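Local structure of predicted acetamidase/formamidase (Thermoanaerobacter tengcongensis, 3TKK) at residues 265-270 and 285-290. The protein binds zinc and calcium ions and probably hydrolyses carbon-nitrogen bonds in linear amides, as a member of the acetamidase/formamidase family. Sequence-based numbering, arbitrary orientation.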
loop_
_atom_site.group_PDB
_atom_site.type_symbol
_atom_site.label_atom_id
_atom_site.label_comp_id
_atom_site.label_asym_id
_atom_site.label_seq_id
_atom_site.Cartn_x
_atom_site.Cartn_y
_atom_site.Cartn_z
ATOM N N THR A 265 -11.748 7.408 12.951
ATOM C CA THR A 265 -10.727 8.473 12.959
ATOM C C THR A 265 -9.363 7.931 13.399
ATOM O O THR A 265 -8.283 8.406 12.921
ATOM C CB THR A 265 -11.105 9.662 13.829
ATOM O OG1 THR A 265 -11.373 9.233 15.161
ATOM C CG2 THR A 265 -12.364 10.439 13.240
ATOM N N LEU A 266 -9.380 6.977 14.302
ATOM C CA LEU A 266 -8.156 6.247 14.700
ATOM C C LEU A 266 -7.518 5.516 13.473
ATOM O O LEU A 266 -6.289 5.627 13.232
ATOM C CB LEU A 266 -8.473 5.165 15.755
ATOM C CG LEU A 266 -7.246 4.302 16.205
ATOM C CD1 LEU A 266 -6.236 5.130 16.840
ATOM C CD2 LEU A 266 -7.625 3.180 17.206
ATOM N N PHE A 267 -8.373 4.818 12.700
ATOM C CA PHE A 267 -7.914 4.100 11.531
ATOM C C PHE A 267 -7.375 5.088 10.473
ATOM O O PHE A 267 -6.444 4.746 9.721
ATOM C CB PHE A 267 -9.080 3.388 10.910
ATOM C CG PHE A 267 -9.436 2.059 11.593
ATOM C CD1 PHE A 267 -8.975 1.745 12.867
ATOM C CD2 PHE A 267 -10.256 1.197 10.970
ATOM C CE1 PHE A 267 -9.300 0.522 13.477
ATOM C CE2 PHE A 267 -10.620 -0.012 11.566
ATOM C CZ PHE A 267 -10.119 -0.352 12.842
ATOM N N SER A 268 -8.023 6.239 10.380
ATOM C CA SER A 268 -7.632 7.184 9.379
ATOM C C SER A 268 -6.210 7.689 9.628
ATOM O O SER A 268 -5.549 8.164 8.640
ATOM C CB SER A 268 -8.558 8.419 9.382
ATOM O OG SER A 268 -8.834 8.930 8.059
ATOM N N ILE A 269 -5.780 7.726 10.886
ATOM C CA ILE A 269 -4.496 8.345 11.208
ATOM C C ILE A 269 -3.358 7.412 11.567
ATOM O O ILE A 269 -2.131 7.840 11.562
ATOM C CB ILE A 269 -4.609 9.416 12.343
ATOM C CG1 ILE A 269 -4.951 8.795 13.694
ATOM C CG2 ILE A 269 -5.592 10.525 11.922
ATOM C CD1 ILE A 269 -4.880 9.868 14.895
ATOM N N THR A 270 -3.733 6.177 11.938
ATOM C CA THR A 270 -2.747 5.256 12.322
ATOM C C THR A 270 -2.823 3.913 11.661
ATOM O O THR A 270 -1.924 3.078 11.851
ATOM C CB THR A 270 -2.709 5.184 13.857
ATOM O OG1 THR A 270 -1.412 4.705 14.251
ATOM C CG2 THR A 270 -3.793 4.292 14.349
ATOM N N ALA A 285 -5.868 -6.896 -0.917
ATOM C CA ALA A 285 -5.429 -5.755 -0.208
ATOM C C ALA A 285 -5.417 -6.049 1.230
ATOM O O ALA A 285 -5.905 -7.107 1.676
ATOM C CB ALA A 285 -6.463 -4.535 -0.429
ATOM N N ARG A 286 -4.902 -5.092 1.975
ATOM C CA ARG A 286 -4.881 -5.277 3.363
ATOM C C ARG A 286 -5.067 -4.031 4.155
ATOM O O ARG A 286 -4.899 -2.941 3.616
ATOM C CB ARG A 286 -3.640 -6.018 3.759
ATOM C CG ARG A 286 -2.363 -5.371 3.538
ATOM C CD ARG A 286 -1.205 -6.397 3.586
ATOM N NE ARG A 286 0.017 -5.575 3.539
ATOM C CZ ARG A 286 0.850 -5.472 2.490
ATOM N NH1 ARG A 286 0.781 -6.336 1.493
ATOM N NH2 ARG A 286 1.940 -4.670 2.584
ATOM N N PHE A 287 -5.453 -4.157 5.424
ATOM C CA PHE A 287 -5.383 -2.979 6.323
ATOM C C PHE A 287 -4.578 -3.216 7.592
ATOM O O PHE A 287 -4.866 -4.111 8.378
ATOM C CB PHE A 287 -6.812 -2.519 6.655
ATOM C CG PHE A 287 -6.833 -1.202 7.420
ATOM C CD1 PHE A 287 -6.553 -0.018 6.753
ATOM C CD2 PHE A 287 -7.231 -1.154 8.760
ATOM C CE1 PHE A 287 -6.519 1.200 7.403
ATOM C CE2 PHE A 287 -7.213 0.113 9.416
ATOM C CZ PHE A 287 -6.932 1.281 8.736
ATOM N N SER A 288 -3.557 -2.392 7.838
ATOM C CA SER A 288 -2.564 -2.766 8.814
ATOM C C SER A 288 -2.576 -1.734 9.919
ATOM O O SER A 288 -2.498 -0.530 9.616
ATOM C CB SER A 288 -1.254 -2.627 8.069
ATOM O OG SER A 288 -0.151 -2.934 8.818
ATOM N N LEU A 289 -2.501 -2.173 11.201
ATOM C CA LEU A 289 -2.303 -1.318 12.387
ATOM C C LEU A 289 -1.060 -1.776 13.172
ATOM O O LEU A 289 -0.716 -2.930 13.164
ATOM C CB LEU A 289 -3.514 -1.379 13.311
ATOM C CG LEU A 289 -4.705 -0.617 12.744
ATOM C CD1 LEU A 289 -6.071 -1.211 13.242
ATOM C CD2 LEU A 289 -4.535 0.903 13.143
ATOM N N PRO A 290 -0.387 -0.860 13.823
ATOM C CA PRO A 290 0.688 -1.226 14.715
ATOM C C PRO A 290 0.174 -2.137 15.811
ATOM O O PRO A 290 -0.809 -1.859 16.434
ATOM C CB PRO A 290 1.138 0.135 15.330
ATOM C CG PRO A 290 0.723 1.153 14.360
ATOM C CD PRO A 290 -0.669 0.581 13.855
#
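Phe267, near the end of helix 260-270, packs on Phe287 and Leu289 of strand 283-290 in a helix-on-sheet contact: the last turn of the helix lies nearly perpendicular (88°) to a strand of the large mixed sheet, and the helix runs on into edge strand 272-277, which pairs antiparallel with 283-290. CE2 of Phe287 sits over one face of the Phe267 ring, 3.6 Å from CD2 of Phe267, with the planes inclined at 45°. Phe287 sets CZ 3.7 Å from CB of Phe267, its chi1 of -172° turning the ring away from its own backbone N and out to the helix. Leu289 splits its methyls, CD1 going to CE1 of Phe267 at 3.7 Å and CD2 to CG2 of Thr270, also at 3.7 Å. Met248 and Phe252 of helix 237-255 touch both Phe267 and Leu289, and Val194 of the second subunit also packs on Phe267, so this ring links sheet, helices and dimer partner. Trimming Phe267 to an alanine is likely to open a gap beneath CE2 of Phe287 and take away the contact of Leu289 CD1 with CE1. Backbone oxygens also meet carbon: the Phe267 O lies in plane at the edge of the Phe287 ring, and the Thr270 O is 3.4 Å from CD of Pro290.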